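Local coordinates for protein scyllo-inosose 3-dehydrogenase (Thermotoga maritima, PDB 3IP1) that catalyses the zinc- and NAD(+)-dependent oxidation of scyllo-inosose to 3-dehydro-scyllo-inosose, probably within a myo-inositol degradation pathway, at residues 57-62 with 102-107; 283-288 with 311-316; 302-307 with 332-337. All coordinates share one frame; numbering follows the deposited sequence.

Overall arrangement
Following the chain from the N terminus, contact 1 comes first. It pairs strand 57-66 with strand 98-106 and closes a loop of 39 residues in the GroES-like catalytic part. The chain then enters the nucleotide-binding part, on the other side of the chain's centre. There contact 2 pairs strands 285-288 and 313-316, which helix 293-306 connects along the chain. Contact 3 opens at the end of that helix, inside the loop of contact 2, and closes beyond it at 332-337, so the two cross. They also touch: Gln337 reaches Thr313 and Val314. Their centres lie about 10 Å apart, while contact 1 is centred about 40 Å from contact 2. Contacts 2 and 3 both touch the second subunit.

Contact 1 of 3, residues 57-62 with 102-107; sequences EIIIKV and VVVEAG
Ile59 and Glu105 form a hydrogen-bonded pair between two antiparallel strands and are part of a classic beta bulge, in which Val104 and Glu105 both face Ile59. Ile59 N gives its hydrogen to Glu105 O at 2.9 Å. Ile59 O receives two amides, Val104 N at 3.0 Å and, more weakly, Glu105 N at 3.4 Å. The register thus shifts by one before Ile60 meets Val103. Beyond the bulge, Lys61 and Val102 exchange a bond in each direction between their N and O atoms. At the other end Gly107 N donates to Glu57 O at 2.9 Å.

The apolar contacts fall on two faces. On the face of Ile58, Ile60, Val103 and Ala106, CG2 of Ile58 touches CB of Ala106 at 3.7 Å. The CG1 branch of Ile58 stands between backbone N and carbonyl carbon (chi1 62°), which leaves CG2 beside the backbone N and close to Ala106. On the other face, CG2 of Ile59 meets CG2 of Val104 at 3.8 Å. The other methyl of Val104, CG1, lies against CB of Lys61 at 3.7 Å. Glu105 runs alongside Ile59, its OE2 near CD1.

This ladder belongs to the mixed sheet of the GroES-like domain. Strand 164-168 pairs with the far edge of 57-62, and Val125 of strand 124-127 packs on Ile60 and Val103.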
# COMPACT_ATOMS: atom_id res chain seq x y z
N GLU A 57 -26.73 -2.54 -24.20
CA GLU A 57 -27.75 -2.04 -23.29
C GLU A 57 -28.73 -3.10 -22.81
O GLU A 57 -28.94 -4.12 -23.48
CB GLU A 57 -28.51 -0.86 -23.93
CG GLU A 57 -27.62 0.38 -24.09
CD GLU A 57 -28.30 1.53 -24.83
OE1 GLU A 57 -29.21 1.28 -25.66
OE2 GLU A 57 -27.93 2.70 -24.57
N ILE A 58 -29.30 -2.85 -21.64
CA ILE A 58 -30.40 -3.63 -21.09
C ILE A 58 -31.50 -2.69 -20.61
O ILE A 58 -31.25 -1.51 -20.35
CB ILE A 58 -29.96 -4.49 -19.85
CG1 ILE A 58 -29.48 -3.58 -18.70
CG2 ILE A 58 -28.89 -5.52 -20.27
CD1 ILE A 58 -29.15 -4.28 -17.36
N ILE A 59 -32.70 -3.24 -20.50
CA ILE A 59 -33.84 -2.54 -19.95
C ILE A 59 -34.21 -3.32 -18.71
O ILE A 59 -34.30 -4.55 -18.75
CB ILE A 59 -35.03 -2.51 -20.96
CG1 ILE A 59 -34.67 -1.62 -22.17
CG2 ILE A 59 -36.31 -1.98 -20.32
CD1 ILE A 59 -35.59 -1.85 -23.39
N ILE A 60 -34.42 -2.59 -17.63
CA ILE A 60 -34.74 -3.15 -16.33
C ILE A 60 -36.15 -2.72 -15.92
O ILE A 60 -36.51 -1.56 -16.03
CB ILE A 60 -33.73 -2.63 -15.29
CG1 ILE A 60 -32.29 -3.05 -15.67
CG2 ILE A 60 -34.11 -3.12 -13.88
CD1 ILE A 60 -31.19 -2.23 -14.93
N LYS A 61 -36.95 -3.66 -15.44
CA LYS A 61 -38.23 -3.34 -14.85
C LYS A 61 -37.93 -2.99 -13.41
O LYS A 61 -37.49 -3.86 -12.65
CB LYS A 61 -39.14 -4.56 -14.95
CG LYS A 61 -40.52 -4.46 -14.35
CD LYS A 61 -41.31 -5.72 -14.79
CE LYS A 61 -42.62 -5.90 -14.04
NZ LYS A 61 -43.42 -4.64 -14.01
N VAL A 62 -38.14 -1.72 -13.04
CA VAL A 62 -37.76 -1.25 -11.69
C VAL A 62 -38.63 -1.89 -10.61
O VAL A 62 -39.86 -1.95 -10.72
CB VAL A 62 -37.81 0.32 -11.55
CG1 VAL A 62 -37.30 0.78 -10.19
CG2 VAL A 62 -37.02 1.00 -12.68
N VAL A 102 -35.60 -6.09 -12.35
CA VAL A 102 -35.31 -7.32 -13.08
C VAL A 102 -35.08 -7.01 -14.56
O VAL A 102 -35.74 -6.13 -15.14
CB VAL A 102 -36.39 -8.43 -12.85
CG1 VAL A 102 -36.60 -8.67 -11.36
CG2 VAL A 102 -37.70 -8.07 -13.49
N VAL A 103 -34.13 -7.71 -15.17
CA VAL A 103 -33.86 -7.55 -16.59
C VAL A 103 -35.05 -8.07 -17.39
O VAL A 103 -35.51 -9.20 -17.19
CB VAL A 103 -32.54 -8.24 -17.03
CG1 VAL A 103 -32.26 -7.95 -18.49
CG2 VAL A 103 -31.35 -7.74 -16.16
N VAL A 104 -35.57 -7.23 -18.28
CA VAL A 104 -36.67 -7.64 -19.16
C VAL A 104 -36.25 -7.68 -20.62
O VAL A 104 -36.95 -8.22 -21.45
CB VAL A 104 -37.99 -6.82 -19.00
CG1 VAL A 104 -38.58 -7.01 -17.60
CG2 VAL A 104 -37.79 -5.33 -19.36
N GLU A 105 -35.10 -7.09 -20.94
CA GLU A 105 -34.56 -7.17 -22.26
C GLU A 105 -33.06 -6.86 -22.19
O GLU A 105 -32.65 -6.01 -21.42
CB GLU A 105 -35.28 -6.19 -23.18
CG GLU A 105 -34.78 -6.25 -24.60
CD GLU A 105 -35.70 -5.61 -25.62
OE1 GLU A 105 -35.58 -5.98 -26.82
OE2 GLU A 105 -36.53 -4.75 -25.24
N ALA A 106 -32.28 -7.56 -23.01
CA ALA A 106 -30.83 -7.36 -23.11
C ALA A 106 -30.40 -7.42 -24.58
O ALA A 106 -30.83 -8.30 -25.32
CB ALA A 106 -30.09 -8.42 -22.31
N GLY A 107 -29.53 -6.49 -24.99
CA GLY A 107 -28.93 -6.54 -26.32
C GLY A 107 -27.98 -7.71 -26.47
O GLY A 107 -27.64 -8.36 -25.46

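Contact 2 of 3, residues 283-288 with 311-316; sequences AKLFLE and NATVAI
Lys284 reaches Asn311 with its side chain and Thr313 with its backbone. Its chain bends at chi2 (69°) and again at chi4, which carries NZ back to Asn311 O at 2.9 Å, nearly in line with that carbonyl. Lys284 O accepts Thr313 N at 2.8 Å. From there the amides step from strand to strand: Phe286 N to Thr313 O, Ala315 N to Phe286 O, and Glu288 N to Ala315 O.

On the face of Leu285 and Leu287, CD1 of Leu285 touches CG2 of Thr313 at 3.9 Å. CD1 of Leu287 lies 4.1 Å from CB of Ala315. On the other face the Phe286 ring turns an edge to CB of Ala312, 3.9 Å from CE1. Ala283 CB sits over one face of the ring, off its centre.

These parallel strands are neighbours in the Rossmann-type sheet, joined by a beta-alpha-beta crossover through helix 293-306. Val303 and Ile304 of that helix pack on Phe286. Leu287 instead meets helices 194-207 and 224-235, and its side chain lies about 5 Å from that of Ile225, a probable NAD(+)-binding residue.

Farther out, Gln337 NE2 bonds to Thr313 OG1, and Thr290 OG1 to Glu288 OE2. Gln332 of the second subunit bonds to Ile316 O.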
# COMPACT_ATOMS: atom_id res chain seq x y z
N ALA A 283 -9.06 7.09 17.40
CA ALA A 283 -9.50 6.24 16.27
C ALA A 283 -8.51 6.22 15.11
O ALA A 283 -7.76 7.17 14.91
CB ALA A 283 -10.89 6.66 15.78
N LYS A 284 -8.52 5.12 14.36
CA LYS A 284 -7.72 5.01 13.13
C LYS A 284 -8.38 5.75 11.96
O LYS A 284 -7.71 6.24 11.05
CB LYS A 284 -7.47 3.52 12.79
CG LYS A 284 -6.81 3.20 11.45
CD LYS A 284 -5.32 3.64 11.39
CE LYS A 284 -4.84 3.71 9.88
NZ LYS A 284 -5.60 4.81 9.08
N LEU A 285 -9.71 5.87 12.00
CA LEU A 285 -10.44 6.49 10.91
C LEU A 285 -11.62 7.34 11.40
O LEU A 285 -12.42 6.90 12.23
CB LEU A 285 -10.93 5.41 9.92
CG LEU A 285 -11.81 5.86 8.74
CD1 LEU A 285 -11.00 6.60 7.65
CD2 LEU A 285 -12.53 4.66 8.13
N PHE A 286 -11.73 8.54 10.86
CA PHE A 286 -12.87 9.41 11.07
C PHE A 286 -13.57 9.61 9.72
O PHE A 286 -12.92 9.86 8.71
CB PHE A 286 -12.44 10.78 11.62
CG PHE A 286 -11.74 10.72 12.96
CD1 PHE A 286 -10.41 10.35 13.05
CD2 PHE A 286 -12.43 11.09 14.13
CE1 PHE A 286 -9.74 10.31 14.30
CE2 PHE A 286 -11.79 11.06 15.39
CZ PHE A 286 -10.45 10.68 15.48
N LEU A 287 -14.90 9.49 9.71
CA LEU A 287 -15.66 9.73 8.50
C LEU A 287 -16.45 11.00 8.72
O LEU A 287 -17.31 11.07 9.62
CB LEU A 287 -16.61 8.58 8.17
CG LEU A 287 -17.42 8.77 6.88
CD1 LEU A 287 -16.49 8.78 5.61
CD2 LEU A 287 -18.52 7.74 6.72
N GLU A 288 -16.14 12.01 7.92
CA GLU A 288 -16.83 13.27 7.98
C GLU A 288 -18.00 13.19 7.00
O GLU A 288 -17.83 13.40 5.81
CB GLU A 288 -15.89 14.42 7.57
CG GLU A 288 -16.32 15.80 8.10
CD GLU A 288 -17.79 16.13 7.84
OE1 GLU A 288 -18.13 16.65 6.75
OE2 GLU A 288 -18.60 15.85 8.73
N ASN A 311 -1.49 7.71 13.09
CA ASN A 311 -1.92 7.22 11.78
C ASN A 311 -3.44 7.33 11.51
O ASN A 311 -3.97 6.58 10.71
CB ASN A 311 -1.41 5.79 11.55
CG ASN A 311 0.10 5.74 11.43
OD1 ASN A 311 0.69 6.48 10.63
ND2 ASN A 311 0.73 4.87 12.21
N ALA A 312 -4.12 8.27 12.18
CA ALA A 312 -5.55 8.50 11.90
C ALA A 312 -5.72 9.02 10.49
O ALA A 312 -4.89 9.77 9.98
CB ALA A 312 -6.16 9.49 12.88
N THR A 313 -6.80 8.59 9.86
CA THR A 313 -7.22 9.12 8.58
C THR A 313 -8.56 9.83 8.73
O THR A 313 -9.49 9.29 9.35
CB THR A 313 -7.32 7.98 7.54
OG1 THR A 313 -6.02 7.46 7.29
CG2 THR A 313 -7.93 8.48 6.22
N VAL A 314 -8.68 11.05 8.20
CA VAL A 314 -9.99 11.67 8.12
C VAL A 314 -10.45 11.60 6.68
O VAL A 314 -9.82 12.15 5.78
CB VAL A 314 -10.03 13.12 8.59
CG1 VAL A 314 -11.49 13.60 8.67
CG2 VAL A 314 -9.37 13.27 9.92
N ALA A 315 -11.55 10.88 6.46
CA ALA A 315 -12.11 10.76 5.12
C ALA A 315 -13.30 11.71 5.03
O ALA A 315 -14.20 11.68 5.89
CB ALA A 315 -12.53 9.31 4.86
N ILE A 316 -13.29 12.57 4.01
CA ILE A 316 -14.37 13.55 3.80
C ILE A 316 -15.27 13.11 2.65
O ILE A 316 -14.83 13.03 1.51
CB ILE A 316 -13.81 14.97 3.51
CG1 ILE A 316 -12.95 15.45 4.70
CG2 ILE A 316 -14.97 15.98 3.29
CD1 ILE A 316 -11.91 16.52 4.33

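Contact 3 of 3, residues 302-307 with 332-337; sequences EVIWRA and QVRRAQ
Arg334 brings its guanidinium to carbonyls of the last turn of helix 293-306 and of Ala307 just beyond it. NH1 donates to Ala307 O at 2.9 Å, with an N-H...O angle of 160°. That oxygen lies at the edge of the guanidinium, near its plane. NE makes a weak bond to Ile304 O at 3.5 Å, and Trp305 O lies 3.3 Å from the same NE. NH2 turns back to its own chain and meets Val333 O at 3.2 Å, from above the carbonyl plane. Val333 O also accepts from His146 ND1 of the second subunit. The chain is bent at chi2 (-55°) and chi3 (-61°), and the two bends bring the guanidinium back to these carbonyls. A leucine in place of Arg334 would probably leave Ala307 O without this donor and Val333 O without one of its two.

The aliphatic part of Arg334 packs as well. Its CB lies 3.7 Å from CG2 of Ile304, and the two side chains run antiparallel alongside each other. The same CG2 is 4.1 Å from CB of Ala336. Beside them CZ3 of Trp305 comes within 3.7 Å of CB of Val333.

Arg306 NH1 bridges to Glu302 OE2 at 3.0 Å and also to Glu272. In the Rossmann-type domain, the Arg334 side chain thus holds the turn after crossover helix 293-306 against the end of helix 328-333, next to the subunit interface.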
# COMPACT_ATOMS: atom_id res chain seq x y z
N GLU A 302 -9.08 17.94 17.76
CA GLU A 302 -8.75 17.88 19.17
C GLU A 302 -8.61 16.42 19.63
O GLU A 302 -7.71 16.11 20.42
CB GLU A 302 -9.75 18.64 20.05
CG GLU A 302 -9.18 18.87 21.46
CD GLU A 302 -10.19 19.35 22.50
OE1 GLU A 302 -11.17 20.03 22.13
OE2 GLU A 302 -9.99 19.04 23.70
N VAL A 303 -9.50 15.56 19.15
CA VAL A 303 -9.37 14.13 19.42
C VAL A 303 -8.05 13.58 18.84
O VAL A 303 -7.30 12.89 19.55
CB VAL A 303 -10.55 13.31 18.87
CG1 VAL A 303 -10.20 11.83 18.92
CG2 VAL A 303 -11.83 13.59 19.68
N ILE A 304 -7.75 13.90 17.59
CA ILE A 304 -6.55 13.39 16.95
C ILE A 304 -5.34 13.82 17.79
O ILE A 304 -4.48 13.00 18.11
CB ILE A 304 -6.42 13.86 15.47
CG1 ILE A 304 -7.47 13.17 14.58
CG2 ILE A 304 -5.03 13.55 14.95
CD1 ILE A 304 -7.55 13.73 13.10
N TRP A 305 -5.31 15.10 18.16
CA TRP A 305 -4.23 15.68 18.93
C TRP A 305 -4.05 14.98 20.28
O TRP A 305 -2.96 14.53 20.60
CB TRP A 305 -4.47 17.17 19.17
CG TRP A 305 -3.34 17.85 19.88
CD1 TRP A 305 -3.28 18.20 21.21
CD2 TRP A 305 -2.08 18.25 19.31
NE1 TRP A 305 -2.08 18.80 21.49
CE2 TRP A 305 -1.32 18.86 20.35
CE3 TRP A 305 -1.53 18.17 18.02
CZ2 TRP A 305 -0.04 19.38 20.13
CZ3 TRP A 305 -0.27 18.69 17.81
CH2 TRP A 305 0.47 19.28 18.86
N ARG A 306 -5.13 14.85 21.04
CA ARG A 306 -5.05 14.32 22.40
C ARG A 306 -4.95 12.79 22.50
O ARG A 306 -4.47 12.28 23.51
CB ARG A 306 -6.26 14.83 23.21
CG ARG A 306 -6.19 16.34 23.52
CD ARG A 306 -7.46 16.83 24.21
NE ARG A 306 -7.72 16.05 25.43
CZ ARG A 306 -8.82 16.16 26.17
NH1 ARG A 306 -9.77 17.01 25.83
NH2 ARG A 306 -8.96 15.41 27.25
N ALA A 307 -5.43 12.09 21.46
CA ALA A 307 -5.34 10.62 21.38
C ALA A 307 -3.91 10.09 21.39
O ALA A 307 -2.99 10.74 20.89
CB ALA A 307 -6.07 10.10 20.14
N GLN A 332 0.85 16.68 11.16
CA GLN A 332 2.27 16.38 11.26
C GLN A 332 2.63 15.62 12.54
O GLN A 332 3.28 14.56 12.51
CB GLN A 332 3.10 17.65 11.18
CG GLN A 332 3.13 18.32 9.81
CD GLN A 332 3.66 19.75 9.87
OE1 GLN A 332 3.55 20.43 10.90
NE2 GLN A 332 4.22 20.23 8.76
N VAL A 333 2.19 16.15 13.67
CA VAL A 333 2.59 15.63 14.97
C VAL A 333 1.93 14.27 15.32
O VAL A 333 2.53 13.46 16.02
CB VAL A 333 2.39 16.71 16.09
CG1 VAL A 333 2.74 16.15 17.47
CG2 VAL A 333 3.26 17.96 15.81
N ARG A 334 0.72 14.02 14.84
CA ARG A 334 0.05 12.75 15.13
C ARG A 334 0.12 11.76 13.97
O ARG A 334 -0.55 10.72 13.98
CB ARG A 334 -1.41 12.98 15.57
CG ARG A 334 -1.60 14.11 16.59
CD ARG A 334 -0.72 13.95 17.85
NE ARG A 334 -1.03 12.72 18.59
CZ ARG A 334 -0.13 11.78 18.86
NH1 ARG A 334 -0.48 10.69 19.52
NH2 ARG A 334 1.13 11.95 18.48
N ARG A 335 0.92 12.10 12.96
CA ARG A 335 1.11 11.23 11.78
C ARG A 335 -0.24 10.87 11.14
O ARG A 335 -0.52 9.70 10.82
CB ARG A 335 1.90 9.97 12.18
CG ARG A 335 2.78 9.44 11.07
CD ARG A 335 3.36 8.07 11.43
NE ARG A 335 4.43 7.70 10.52
CZ ARG A 335 4.26 6.98 9.42
NH1 ARG A 335 5.30 6.73 8.64
NH2 ARG A 335 3.07 6.50 9.11
N ALA A 336 -1.06 11.89 10.93
CA ALA A 336 -2.42 11.69 10.46
C ALA A 336 -2.56 12.17 9.03
O ALA A 336 -1.67 12.84 8.51
CB ALA A 336 -3.42 12.38 11.39
N GLN A 337 -3.64 11.78 8.38
CA GLN A 337 -3.88 12.21 7.00
C GLN A 337 -5.37 12.47 6.71
O GLN A 337 -6.25 12.09 7.48
CB GLN A 337 -3.29 11.22 5.98
CG GLN A 337 -3.65 9.73 6.18
CD GLN A 337 -2.79 9.01 7.28
OE1 GLN A 337 -1.62 9.34 7.53
NE2 GLN A 337 -3.40 8.03 7.92